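Local coordinates for protein pumilio homolog 23 (Arabidopsis thaliana, PDB 5WZJ) that binds RNA in a sequence-specific manner through pumilio repeats, recognises 18S rRNA, and probably regulates translation and mRNA stability, at residues Asp465-Leu476 against Ser504-Cys512; Lys176-Leu184 against Met428-Lys438. One frame throughout, in Å; residues are numbered along the deposited sequence.

Contact 1: Asp465-Leu476 against Ser504-Cys512; sequences DSSGARVIEAFL and SGSFTVEKC. With nucleotides of chain B.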
loop_
_atom_site.group_PDB
_atom_site.type_symbol
_atom_site.label_atom_id
_atom_site.label_comp_id
_atom_site.label_asym_id
_atom_site.label_seq_id
_atom_site.Cartn_x
_atom_site.Cartn_y
_atom_site.Cartn_z
ATOM N N ASP A 465 11.296 0.533 -20.190
ATOM C CA ASP A 465 11.444 0.258 -18.769
ATOM C C ASP A 465 10.086 0.421 -18.104
ATOM O O ASP A 465 9.382 1.401 -18.363
ATOM C CB ASP A 465 12.473 1.202 -18.135
ATOM C CG ASP A 465 12.703 0.917 -16.658
ATOM O OD1 ASP A 465 11.870 1.333 -15.818
ATOM O OD2 ASP A 465 13.727 0.288 -16.337
ATOM N N SER A 466 9.720 -0.535 -17.244
ATOM C CA SER A 466 8.386 -0.515 -16.648
ATOM C C SER A 466 8.186 0.651 -15.684
ATOM O O SER A 466 7.035 1.025 -15.419
ATOM C CB SER A 466 8.103 -1.848 -15.938
ATOM O OG SER A 466 9.049 -2.078 -14.907
ATOM N N SER A 467 9.266 1.239 -15.161
ATOM C CA SER A 467 9.159 2.500 -14.429
ATOM C C SER A 467 9.357 3.716 -15.336
ATOM O O SER A 467 8.604 4.696 -15.235
ATOM C CB SER A 467 10.180 2.542 -13.285
ATOM O OG SER A 467 9.988 1.448 -12.400
ATOM N N GLY A 468 10.362 3.674 -16.217
ATOM C CA GLY A 468 10.591 4.792 -17.124
ATOM C C GLY A 468 9.402 5.089 -18.023
ATOM O O GLY A 468 9.120 6.248 -18.333
ATOM N N ALA A 469 8.692 4.050 -18.465
ATOM C CA ALA A 469 7.520 4.275 -19.314
ATOM C C ALA A 469 6.485 5.155 -18.611
ATOM O O ALA A 469 5.822 5.986 -19.252
ATOM C CB ALA A 469 6.902 2.933 -19.728
ATOM N N ARG A 470 6.356 5.015 -17.284
ATOM C CA ARG A 470 5.445 5.877 -16.526
ATOM C C ARG A 470 5.877 7.341 -16.568
ATOM O O ARG A 470 5.032 8.244 -16.559
ATOM C CB ARG A 470 5.361 5.406 -15.076
ATOM C CG ARG A 470 4.955 3.942 -14.934
ATOM C CD ARG A 470 3.509 3.729 -15.331
ATOM N NE ARG A 470 2.983 2.532 -14.681
ATOM C CZ ARG A 470 1.723 2.370 -14.288
ATOM N NH1 ARG A 470 0.829 3.329 -14.484
ATOM N NH2 ARG A 470 1.361 1.240 -13.689
ATOM N N VAL A 471 7.187 7.599 -16.588
ATOM C CA VAL A 471 7.667 8.980 -16.678
ATOM C C VAL A 471 7.249 9.598 -18.008
ATOM O O VAL A 471 6.691 10.705 -18.055
ATOM C CB VAL A 471 9.198 9.035 -16.479
ATOM C CG1 VAL A 471 9.709 10.483 -16.581
ATOM C CG2 VAL A 471 9.584 8.455 -15.107
ATOM N N ILE A 472 7.513 8.885 -19.111
ATOM C CA ILE A 472 7.114 9.362 -20.436
ATOM C C ILE A 472 5.611 9.630 -20.496
ATOM O O ILE A 472 5.167 10.661 -21.022
ATOM C CB ILE A 472 7.566 8.354 -21.512
ATOM C CG1 ILE A 472 9.096 8.391 -21.630
ATOM C CG2 ILE A 472 6.904 8.659 -22.871
ATOM C CD1 ILE A 472 9.640 7.356 -22.581
ATOM N N GLU A 473 4.801 8.730 -19.922
ATOM C CA GLU A 473 3.353 8.896 -19.986
ATOM C C GLU A 473 2.900 10.094 -19.167
ATOM O O GLU A 473 1.967 10.802 -19.561
ATOM C CB GLU A 473 2.649 7.616 -19.517
ATOM C CG GLU A 473 2.756 6.473 -20.530
ATOM C CD GLU A 473 2.359 5.123 -19.953
ATOM O OE1 GLU A 473 1.614 5.084 -18.945
ATOM O OE2 GLU A 473 2.809 4.102 -20.504
ATOM N N ALA A 474 3.547 10.339 -18.027
ATOM C CA ALA A 474 3.209 11.525 -17.249
ATOM C C ALA A 474 3.554 12.799 -18.021
ATOM O O ALA A 474 2.794 13.776 -17.991
ATOM C CB ALA A 474 3.932 11.491 -15.897
ATOM N N PHE A 475 4.700 12.809 -18.711
ATOM C CA PHE A 475 5.034 13.945 -19.572
ATOM C C PHE A 475 4.000 14.133 -20.680
ATOM O O PHE A 475 3.576 15.257 -20.958
ATOM C CB PHE A 475 6.426 13.757 -20.176
ATOM C CG PHE A 475 6.713 14.663 -21.350
ATOM C CD1 PHE A 475 6.949 16.014 -21.159
ATOM C CD2 PHE A 475 6.799 14.146 -22.637
ATOM C CE1 PHE A 475 7.236 16.849 -22.239
ATOM C CE2 PHE A 475 7.092 14.971 -23.724
ATOM C CZ PHE A 475 7.292 16.329 -23.519
ATOM N N LEU A 476 3.596 13.044 -21.336
ATOM C CA LEU A 476 2.588 13.145 -22.392
ATOM C C LEU A 476 1.265 13.701 -21.874
ATOM O O LEU A 476 0.536 14.372 -22.623
ATOM C CB LEU A 476 2.382 11.773 -23.041
ATOM C CG LEU A 476 3.589 11.300 -23.868
ATOM C CD1 LEU A 476 3.270 9.991 -24.552
ATOM C CD2 LEU A 476 3.967 12.349 -24.915
ATOM N N SER A 504 4.333 -3.235 -20.329
ATOM C CA SER A 504 4.291 -1.827 -19.943
ATOM C C SER A 504 4.329 -0.925 -21.172
ATOM O O SER A 504 3.515 -0.003 -21.299
ATOM C CB SER A 504 5.458 -1.513 -19.003
ATOM O OG SER A 504 5.658 -0.115 -18.863
ATOM N N GLY A 505 5.269 -1.189 -22.088
ATOM C CA GLY A 505 5.436 -0.389 -23.290
ATOM C C GLY A 505 4.186 -0.267 -24.142
ATOM O O GLY A 505 4.034 0.722 -24.872
ATOM N N SER A 506 3.281 -1.245 -24.061
ATOM C CA SER A 506 2.079 -1.197 -24.881
ATOM C C SER A 506 1.179 -0.036 -24.477
ATOM O O SER A 506 0.550 0.593 -25.338
ATOM C CB SER A 506 1.322 -2.523 -24.802
ATOM O OG SER A 506 0.696 -2.715 -23.540
ATOM N N PHE A 507 1.103 0.262 -23.172
ATOM C CA PHE A 507 0.385 1.456 -22.734
ATOM C C PHE A 507 1.015 2.708 -23.321
ATOM O O PHE A 507 0.312 3.660 -23.671
ATOM C CB PHE A 507 0.380 1.568 -21.207
ATOM C CG PHE A 507 -0.449 0.520 -20.503
ATOM C CD1 PHE A 507 0.113 -0.697 -20.129
ATOM C CD2 PHE A 507 -1.772 0.774 -20.174
ATOM C CE1 PHE A 507 -0.640 -1.647 -19.466
ATOM C CE2 PHE A 507 -2.528 -0.170 -19.513
ATOM C CZ PHE A 507 -1.962 -1.381 -19.157
ATOM N N THR A 508 2.346 2.733 -23.407
ATOM C CA THR A 508 3.030 3.895 -23.958
ATOM C C THR A 508 2.708 4.072 -25.439
ATOM O O THR A 508 2.513 5.203 -25.903
ATOM C CB THR A 508 4.537 3.767 -23.727
ATOM O OG1 THR A 508 4.788 3.499 -22.337
ATOM C CG2 THR A 508 5.257 5.050 -24.136
ATOM N N VAL A 509 2.631 2.972 -26.196
ATOM C CA VAL A 509 2.226 3.064 -27.600
ATOM C C VAL A 509 0.850 3.710 -27.712
ATOM O O VAL A 509 0.627 4.614 -28.526
ATOM C CB VAL A 509 2.245 1.673 -28.260
ATOM C CG1 VAL A 509 1.684 1.754 -29.677
ATOM C CG2 VAL A 509 3.660 1.112 -28.272
ATOM N N GLU A 510 -0.090 3.249 -26.887
ATOM C CA GLU A 510 -1.438 3.806 -26.849
ATOM C C GLU A 510 -1.428 5.304 -26.602
ATOM O O GLU A 510 -2.184 6.054 -27.227
ATOM C CB GLU A 510 -2.227 3.155 -25.724
ATOM C CG GLU A 510 -3.154 2.057 -26.075
ATOM C CD GLU A 510 -3.729 1.463 -24.815
ATOM O OE1 GLU A 510 -3.030 0.635 -24.178
ATOM O OE2 GLU A 510 -4.845 1.879 -24.432
ATOM N N LYS A 511 -0.652 5.745 -25.613
ATOM C CA LYS A 511 -0.709 7.145 -25.222
ATOM C C LYS A 511 0.054 8.027 -26.201
ATOM O O LYS A 511 -0.333 9.180 -26.413
ATOM C CB LYS A 511 -0.206 7.290 -23.782
ATOM C CG LYS A 511 -1.042 6.415 -22.844
ATOM C CD LYS A 511 -0.804 6.665 -21.378
ATOM C CE LYS A 511 -1.654 5.709 -20.531
ATOM N NZ LYS A 511 -1.396 5.852 -19.071
ATOM N N CYS A 512 1.109 7.501 -26.821
ATOM C CA CYS A 512 1.708 8.200 -27.956
ATOM C C CYS A 512 0.705 8.344 -29.086
ATOM O O CYS A 512 0.513 9.442 -29.628
ATOM C CB CYS A 512 2.948 7.459 -28.453
ATOM S SG CYS A 512 4.379 7.577 -27.362
ATOM P P G B 2 -1.935 -5.906 -15.024
ATOM O OP1 G B 2 -1.650 -6.897 -13.955
ATOM O OP2 G B 2 -3.110 -5.008 -14.914
ATOM O "O5'" G B 2 -0.630 -4.999 -15.137
ATOM C "C5'" G B 2 0.561 -5.501 -15.728
ATOM C "C4'" G B 2 1.639 -4.445 -15.752
ATOM O "O4'" G B 2 1.267 -3.366 -16.638
ATOM C "C3'" G B 2 1.924 -3.766 -14.422
ATOM O "O3'" G B 2 2.837 -4.544 -13.665
ATOM C "C2'" G B 2 2.487 -2.395 -14.825
ATOM O "O2'" G B 2 3.903 -2.447 -14.941
ATOM C "C1'" G B 2 1.881 -2.174 -16.224
ATOM N N9 G B 2 0.916 -1.061 -16.313
ATOM C C8 G B 2 -0.373 -0.927 -15.838
ATOM N N7 G B 2 -0.914 0.231 -16.144
ATOM C C5 G B 2 0.081 0.893 -16.865
ATOM C C6 G B 2 0.112 2.182 -17.467
ATOM O O6 G B 2 -0.771 3.042 -17.483
ATOM N N1 G B 2 1.332 2.438 -18.092
ATOM C C2 G B 2 2.395 1.576 -18.132
ATOM N N2 G B 2 3.485 1.990 -18.784
ATOM N N3 G B 2 2.383 0.368 -17.585
ATOM C C4 G B 2 1.205 0.106 -16.975
ATOM P P A B 3 2.981 -4.379 -12.074
ATOM O OP1 A B 3 3.122 -5.760 -11.531
ATOM O OP2 A B 3 1.924 -3.472 -11.559
ATOM O "O5'" A B 3 4.396 -3.665 -11.905
ATOM C "C5'" A B 3 5.586 -4.262 -12.408
ATOM C "C4'" A B 3 6.779 -3.357 -12.208
ATOM O "O4'" A B 3 6.621 -2.162 -13.014
ATOM C "C3'" A B 3 6.994 -2.829 -10.792
ATOM O "O3'" A B 3 7.679 -3.753 -9.964
ATOM C "C2'" A B 3 7.761 -1.527 -11.020
ATOM O "O2'" A B 3 9.146 -1.770 -11.231
ATOM C "C1'" A B 3 7.158 -1.043 -12.338
ATOM N N9 A B 3 6.088 -0.050 -12.149
ATOM C C8 A B 3 4.740 -0.210 -12.388
ATOM N N7 A B 3 4.042 0.885 -12.156
ATOM C C5 A B 3 5.006 1.819 -11.752
ATOM C C6 A B 3 4.933 3.168 -11.365
ATOM N N6 A B 3 3.789 3.855 -11.308
ATOM N N1 A B 3 6.085 3.805 -11.033
ATOM C C2 A B 3 7.236 3.132 -11.079
ATOM N N3 A B 3 7.431 1.860 -11.427
ATOM C C4 A B 3 6.270 1.257 -11.750
ATOM O "O5'" G B 1 -5.700 -6.953 -17.135
ATOM C "C5'" G B 1 -4.790 -7.990 -17.476
ATOM C "C4'" G B 1 -3.559 -7.449 -18.163
ATOM O "O4'" G B 1 -3.913 -6.944 -19.479
ATOM C "C3'" G B 1 -2.866 -6.275 -17.477
ATOM O "O3'" G B 1 -1.992 -6.688 -16.432
ATOM C "C2'" G B 1 -2.145 -5.589 -18.636
ATOM O "O2'" G B 1 -0.931 -6.259 -18.940
ATOM C "C1'" G B 1 -3.126 -5.815 -19.794
ATOM N N9 G B 1 -4.016 -4.656 -20.003
ATOM C C8 G B 1 -5.206 -4.382 -19.361
ATOM N N7 G B 1 -5.766 -3.268 -19.753
ATOM C C5 G B 1 -4.889 -2.770 -20.713
ATOM C C6 G B 1 -4.958 -1.583 -21.493
ATOM O O6 G B 1 -5.843 -0.714 -21.486
ATOM N N1 G B 1 -3.854 -1.463 -22.342
ATOM C C2 G B 1 -2.814 -2.361 -22.432
ATOM N N2 G B 1 -1.842 -2.057 -23.310
ATOM N N3 G B 1 -2.739 -3.474 -21.708
ATOM C C4 G B 1 -3.801 -3.613 -20.878
HETATM O O HOH W 1 4.544 0.049 -15.830
#

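Contact 2: Lys176-Leu184 against Met428-Lys438; sequences KALAKRLNL and MGCLILQGIFK. With nucleotides of chain B.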
loop_
_atom_site.group_PDB
_atom_site.type_symbol
_atom_site.label_atom_id
_atom_site.label_comp_id
_atom_site.label_asym_id
_atom_site.label_seq_id
_atom_site.Cartn_x
_atom_site.Cartn_y
_atom_site.Cartn_z
ATOM N N LYS A 176 -0.712 0.936 -3.725
ATOM C CA LYS A 176 -1.805 1.867 -3.456
ATOM C C LYS A 176 -1.443 2.823 -2.326
ATOM O O LYS A 176 -1.754 4.017 -2.390
ATOM C CB LYS A 176 -3.092 1.105 -3.121
ATOM N N ALA A 177 -0.774 2.315 -1.285
ATOM C CA ALA A 177 -0.376 3.170 -0.168
ATOM C C ALA A 177 0.727 4.141 -0.578
ATOM O O ALA A 177 0.768 5.282 -0.099
ATOM C CB ALA A 177 0.072 2.312 1.014
ATOM N N LEU A 178 1.635 3.704 -1.457
ATOM C CA LEU A 178 2.639 4.608 -2.010
ATOM C C LEU A 178 1.995 5.667 -2.898
ATOM O O LEU A 178 2.326 6.857 -2.802
ATOM C CB LEU A 178 3.675 3.806 -2.792
ATOM C CG LEU A 178 4.887 4.567 -3.310
ATOM C CD1 LEU A 178 5.368 5.550 -2.259
ATOM C CD2 LEU A 178 5.974 3.577 -3.643
ATOM N N ALA A 179 1.068 5.253 -3.765
ATOM C CA ALA A 179 0.349 6.212 -4.595
ATOM C C ALA A 179 -0.399 7.224 -3.739
ATOM O O ALA A 179 -0.414 8.421 -4.051
ATOM C CB ALA A 179 -0.617 5.482 -5.526
ATOM N N LYS A 180 -1.020 6.762 -2.648
ATOM C CA LYS A 180 -1.720 7.678 -1.754
ATOM C C LYS A 180 -0.741 8.612 -1.053
ATOM O O LYS A 180 -1.001 9.814 -0.926
ATOM C CB LYS A 180 -2.548 6.889 -0.734
ATOM N N ARG A 181 0.395 8.077 -0.599
ATOM C CA ARG A 181 1.397 8.911 0.054
ATOM C C ARG A 181 2.006 9.925 -0.917
ATOM O O ARG A 181 2.377 11.027 -0.502
ATOM C CB ARG A 181 2.477 8.018 0.681
ATOM C CG ARG A 181 3.634 8.761 1.340
ATOM C CD ARG A 181 4.521 7.828 2.171
ATOM N NE ARG A 181 3.874 7.430 3.425
ATOM C CZ ARG A 181 4.456 6.688 4.364
ATOM N NH1 ARG A 181 5.705 6.250 4.197
ATOM N NH2 ARG A 181 3.785 6.369 5.467
ATOM N N LEU A 182 2.101 9.583 -2.207
ATOM C CA LEU A 182 2.640 10.484 -3.221
ATOM C C LEU A 182 1.565 11.213 -4.011
ATOM O O LEU A 182 1.897 11.932 -4.962
ATOM C CB LEU A 182 3.543 9.725 -4.198
ATOM C CG LEU A 182 4.838 9.220 -3.586
ATOM C CD1 LEU A 182 5.772 8.748 -4.685
ATOM C CD2 LEU A 182 5.463 10.334 -2.753
ATOM N N ASN A 183 0.291 11.034 -3.663
ATOM C CA ASN A 183 -0.796 11.764 -4.317
ATOM C C ASN A 183 -0.876 11.437 -5.814
ATOM O O ASN A 183 -1.173 12.301 -6.642
ATOM C CB ASN A 183 -0.637 13.271 -4.084
ATOM C CG ASN A 183 -1.957 13.986 -3.937
ATOM O OD1 ASN A 183 -2.737 13.694 -3.028
ATOM N ND2 ASN A 183 -2.207 14.949 -4.816
ATOM N N LEU A 184 -0.607 10.182 -6.168
ATOM C CA LEU A 184 -0.750 9.716 -7.550
ATOM C C LEU A 184 -1.975 8.813 -7.705
ATOM O O LEU A 184 -2.427 8.538 -8.820
ATOM C CB LEU A 184 0.506 8.970 -8.001
ATOM C CG LEU A 184 1.798 9.781 -8.138
ATOM C CD1 LEU A 184 3.001 8.865 -8.288
ATOM C CD2 LEU A 184 1.705 10.748 -9.312
ATOM N N MET A 428 11.738 5.004 -7.126
ATOM C CA MET A 428 11.339 6.254 -6.490
ATOM C C MET A 428 11.729 7.459 -7.344
ATOM O O MET A 428 10.987 8.448 -7.409
ATOM C CB MET A 428 11.949 6.355 -5.088
ATOM C CG MET A 428 11.486 7.578 -4.314
ATOM S SD MET A 428 9.699 7.618 -4.044
ATOM C CE MET A 428 9.522 6.322 -2.820
ATOM N N GLY A 429 12.877 7.387 -8.022
ATOM C CA GLY A 429 13.231 8.449 -8.948
ATOM C C GLY A 429 12.187 8.618 -10.035
ATOM O O GLY A 429 11.802 9.739 -10.374
ATOM N N CYS A 430 11.679 7.501 -10.563
ATOM C CA CYS A 430 10.640 7.584 -11.584
ATOM C C CYS A 430 9.307 8.054 -11.006
ATOM O O CYS A 430 8.552 8.746 -11.694
ATOM C CB CYS A 430 10.493 6.239 -12.291
ATOM S SG CYS A 430 11.897 5.830 -13.348
ATOM N N LEU A 431 9.011 7.729 -9.741
ATOM C CA LEU A 431 7.808 8.270 -9.110
ATOM C C LEU A 431 7.931 9.774 -8.875
ATOM O O LEU A 431 6.960 10.513 -9.072
ATOM C CB LEU A 431 7.511 7.544 -7.788
ATOM C CG LEU A 431 7.025 6.090 -7.900
ATOM C CD1 LEU A 431 7.135 5.376 -6.536
ATOM C CD2 LEU A 431 5.589 6.021 -8.421
ATOM N N ILE A 432 9.108 10.241 -8.440
ATOM C CA ILE A 432 9.345 11.680 -8.332
ATOM C C ILE A 432 9.049 12.361 -9.666
ATOM O O ILE A 432 8.327 13.364 -9.733
ATOM C CB ILE A 432 10.791 11.945 -7.876
ATOM C CG1 ILE A 432 10.982 11.482 -6.434
ATOM C CG2 ILE A 432 11.136 13.433 -7.995
ATOM C CD1 ILE A 432 12.419 11.545 -5.957
ATOM N N LEU A 433 9.563 11.781 -10.753
ATOM C CA LEU A 433 9.391 12.359 -12.086
ATOM C C LEU A 433 7.928 12.350 -12.510
ATOM O O LEU A 433 7.456 13.299 -13.147
ATOM C CB LEU A 433 10.254 11.589 -13.087
ATOM C CG LEU A 433 11.765 11.844 -12.978
ATOM C CD1 LEU A 433 12.552 10.783 -13.746
ATOM C CD2 LEU A 433 12.095 13.235 -13.524
ATOM N N GLN A 434 7.194 11.286 -12.164
ATOM C CA GLN A 434 5.757 11.265 -12.428
ATOM C C GLN A 434 5.064 12.416 -11.723
ATOM O O GLN A 434 4.157 13.042 -12.285
ATOM C CB GLN A 434 5.159 9.920 -11.986
ATOM C CG GLN A 434 5.598 8.757 -12.883
ATOM C CD GLN A 434 5.326 7.417 -12.262
ATOM O OE1 GLN A 434 4.177 7.054 -12.036
ATOM N NE2 GLN A 434 6.379 6.674 -11.977
ATOM N N GLY A 435 5.474 12.708 -10.485
ATOM C CA GLY A 435 4.905 13.847 -9.781
ATOM C C GLY A 435 5.349 15.173 -10.376
ATOM O O GLY A 435 4.555 16.113 -10.467
ATOM N N ILE A 436 6.624 15.264 -10.780
ATOM C CA ILE A 436 7.144 16.475 -11.425
ATOM C C ILE A 436 6.260 16.872 -12.600
ATOM O O ILE A 436 5.877 18.039 -12.750
ATOM C CB ILE A 436 8.607 16.261 -11.865
ATOM C CG1 ILE A 436 9.539 16.288 -10.646
ATOM C CG2 ILE A 436 9.046 17.293 -12.933
ATOM C CD1 ILE A 436 9.742 17.675 -10.082
ATOM N N PHE A 437 5.897 15.906 -13.437
ATOM C CA PHE A 437 5.186 16.260 -14.657
ATOM C C PHE A 437 3.714 16.565 -14.421
ATOM O O PHE A 437 2.994 16.860 -15.381
ATOM C CB PHE A 437 5.381 15.167 -15.719
ATOM C CG PHE A 437 6.752 15.224 -16.348
ATOM C CD1 PHE A 437 7.141 16.359 -17.053
ATOM C CD2 PHE A 437 7.673 14.197 -16.170
ATOM C CE1 PHE A 437 8.421 16.463 -17.601
ATOM C CE2 PHE A 437 8.959 14.285 -16.720
ATOM C CZ PHE A 437 9.332 15.421 -17.432
ATOM N N LYS A 438 3.264 16.563 -13.170
ATOM C CA LYS A 438 1.941 17.075 -12.856
ATOM C C LYS A 438 1.953 18.552 -12.479
ATOM O O LYS A 438 0.881 19.166 -12.438
ATOM C CB LYS A 438 1.309 16.226 -11.744
ATOM C CG LYS A 438 0.859 14.851 -12.255
ATOM C CD LYS A 438 0.475 13.913 -11.125
ATOM C CE LYS A 438 -0.693 14.458 -10.329
ATOM N NZ LYS A 438 -0.856 13.731 -9.035
ATOM P P U B 5 8.528 -0.905 -3.138
ATOM O OP1 U B 5 9.505 -1.828 -3.761
ATOM O OP2 U B 5 7.698 -1.306 -1.975
ATOM O "O5'" U B 5 9.288 0.438 -2.740
ATOM C "C5'" U B 5 10.113 1.108 -3.685
ATOM C "C4'" U B 5 11.088 2.032 -3.002
ATOM O "O4'" U B 5 10.357 3.137 -2.406
ATOM C "C3'" U B 5 11.887 1.394 -1.870
ATOM O "O3'" U B 5 13.153 2.030 -1.802
ATOM C "C2'" U B 5 11.070 1.770 -0.634
ATOM O "O2'" U B 5 11.800 1.770 0.573
ATOM C "C1'" U B 5 10.590 3.170 -1.008
ATOM N N1 U B 5 9.335 3.580 -0.363
ATOM C C2 U B 5 9.349 4.781 0.318
ATOM O O2 U B 5 10.348 5.465 0.416
ATOM N N3 U B 5 8.160 5.148 0.893
ATOM C C4 U B 5 6.978 4.444 0.846
ATOM O O4 U B 5 5.999 4.917 1.415
ATOM C C5 U B 5 7.031 3.214 0.115
ATOM C C6 U B 5 8.182 2.830 -0.462
ATOM P P A B 3 2.981 -4.379 -12.074
ATOM O OP1 A B 3 3.122 -5.760 -11.531
ATOM O OP2 A B 3 1.924 -3.472 -11.559
ATOM O "O5'" A B 3 4.396 -3.665 -11.905
ATOM C "C5'" A B 3 5.586 -4.262 -12.408
ATOM C "C4'" A B 3 6.779 -3.357 -12.208
ATOM O "O4'" A B 3 6.621 -2.162 -13.014
ATOM C "C3'" A B 3 6.994 -2.829 -10.792
ATOM O "O3'" A B 3 7.679 -3.753 -9.964
ATOM C "C2'" A B 3 7.761 -1.527 -11.020
ATOM O "O2'" A B 3 9.146 -1.770 -11.231
ATOM C "C1'" A B 3 7.158 -1.043 -12.338
ATOM N N9 A B 3 6.088 -0.050 -12.149
ATOM C C8 A B 3 4.740 -0.210 -12.388
ATOM N N7 A B 3 4.042 0.885 -12.156
ATOM C C5 A B 3 5.006 1.819 -11.752
ATOM C C6 A B 3 4.933 3.168 -11.365
ATOM N N6 A B 3 3.789 3.855 -11.308
ATOM N N1 A B 3 6.085 3.805 -11.033
ATOM C C2 A B 3 7.236 3.132 -11.079
ATOM N N3 A B 3 7.431 1.860 -11.427
ATOM C C4 A B 3 6.270 1.257 -11.750
ATOM P P U B 4 6.974 -4.337 -8.637
ATOM O OP1 U B 4 7.892 -5.383 -8.119
ATOM O OP2 U B 4 5.527 -4.577 -8.883
ATOM O "O5'" U B 4 7.011 -3.116 -7.624
ATOM C "C5'" U B 4 8.229 -2.453 -7.316
ATOM C "C4'" U B 4 7.947 -1.176 -6.574
ATOM O "O4'" U B 4 7.173 -0.301 -7.440
ATOM C "C3'" U B 4 7.122 -1.349 -5.293
ATOM O "O3'" U B 4 7.556 -0.421 -4.310
ATOM C "C2'" U B 4 5.717 -0.964 -5.731
ATOM O "O2'" U B 4 4.884 -0.474 -4.700
ATOM C "C1'" U B 4 6.006 0.117 -6.766
ATOM N N1 U B 4 4.907 0.284 -7.725
ATOM C C2 U B 4 4.312 1.527 -7.739
ATOM O O2 U B 4 4.700 2.457 -7.045
ATOM N N3 U B 4 3.260 1.646 -8.613
ATOM C C4 U B 4 2.746 0.660 -9.428
ATOM O O4 U B 4 1.792 0.948 -10.152
ATOM C C5 U B 4 3.406 -0.614 -9.339
ATOM C C6 U B 4 4.440 -0.762 -8.498
#

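Contact 1: Asp465-Leu476 against Ser504-Cys512
S504 OG lies 3.4 Å from CB of A469, whose small methyl lets the guanine edge come close. Holding OG anti to the backbone N (chi1 166°), S504 accepts a nearly straight bond from N2 of G2 of chain B. S506 OG accepts a hydrogen bond from N2 of G1 of chain B (2.6 Å). The F507 ring slides between two guanines, G2 over the centre of one face and G1 offset on the other, while the R470 guanidinium covers the far side of G2, itself topped by A3. This alternation is the PUF recognition mode: neighbouring RNA-binding helices, here nearly parallel at 15°, offer polar side chains to base edges and flat ones between bases. T508 OG1 donates to the anti lone pair of E473 OE2 (2.8 Å), steadying a carboxylate that accepts N1 of G2 at OE1 (2.8 Å) and N2 at OE2, a match for guanine. On G1, by contrast, one oxygen, E510 OE1, accepts from both N1 and N2. Extended K511 crosses E473 at about a right angle, NZ meeting OE1 from above the carboxylate plane in a salt bridge (3.1 Å) and donating to O6 of G2. C512 SG lies 3.9 Å from L476 CD1, away from the RNA.

Contact 2: Lys176-Leu184 against Met428-Lys438
L178 holds CG anti to its main-chain nitrogen (chi1 -173°), whereas L431 carries CG beside the nitrogen (chi1 -70°), and these settings aim the two leucines at each other tip to tip, with L178 CD2 3.6 Å from L431 CD1. Branched aliphatic chains suit the spot because the same methyls also border RNA: both lie near O2 of U4 of chain B, and L178 CD1 rests 3.7 Å from C4 of U5. L182 comes in at about a right angle to L431, its CD1 lying 3.8 Å from L431 CB and also touching the sulfur of M428, a flexible chain bent so that its methyl reaches the U5 sugar. The helix closes in a Schellman motif, N183 taking positive phi and the amide of L184 returning to the carbonyl of A179. The turn sends L184 back over the partner helix, CD1 against L431 CD2 (3.8 Å) and CD2 against the aliphatic part of K438.

Q434 reads the adenine of A3. Its NE2 donates to N1 of A3 at 3.0 Å, nearly straight at 170°, while OE1 accepts a weak bond from N6, so the amide offers both the donor and the acceptor that an adenine edge calls for. Replacing Q434 by an alanine would probably leave N1 and N6 of A3 without these partners. L431 CD2 closes against the same N1.

The segment 176-184 reaches the RNA-lined side of helix 427-436. Helix 360-373 meets M428, I432 and K438, helix 398-403 meets C430 and L433, helix 445-453 meets I436 and F437, and helix 468-477 lies along C430, L433 and Q434; R181 forms salt bridges with E291 and E295 on helix 284-296, tying 176-184 to it.

The centres of the two contacts lie 15 Å apart, and helix 427-436 of contact 2 packs directly on helix 468-477 of contact 1, where R470 CB comes 3.5 Å from Q434 CD and V471 touches C430 and L433. Along the chain contact 2 closes before contact 1 opens. Contact 1 joins Pumilio repeats 7 and 8, close in sequence, whereas contact 2 brings the segment 176-184, far earlier in the chain, to helix 427-436 across 243 intervening residues. A3 of chain B spans both, read by S467 in one and Q434 in the other. Helices 427-436, 468-477 and 503-514 thus follow one another along the RNA-binding side of the superhelix, meeting successive bases of one strand.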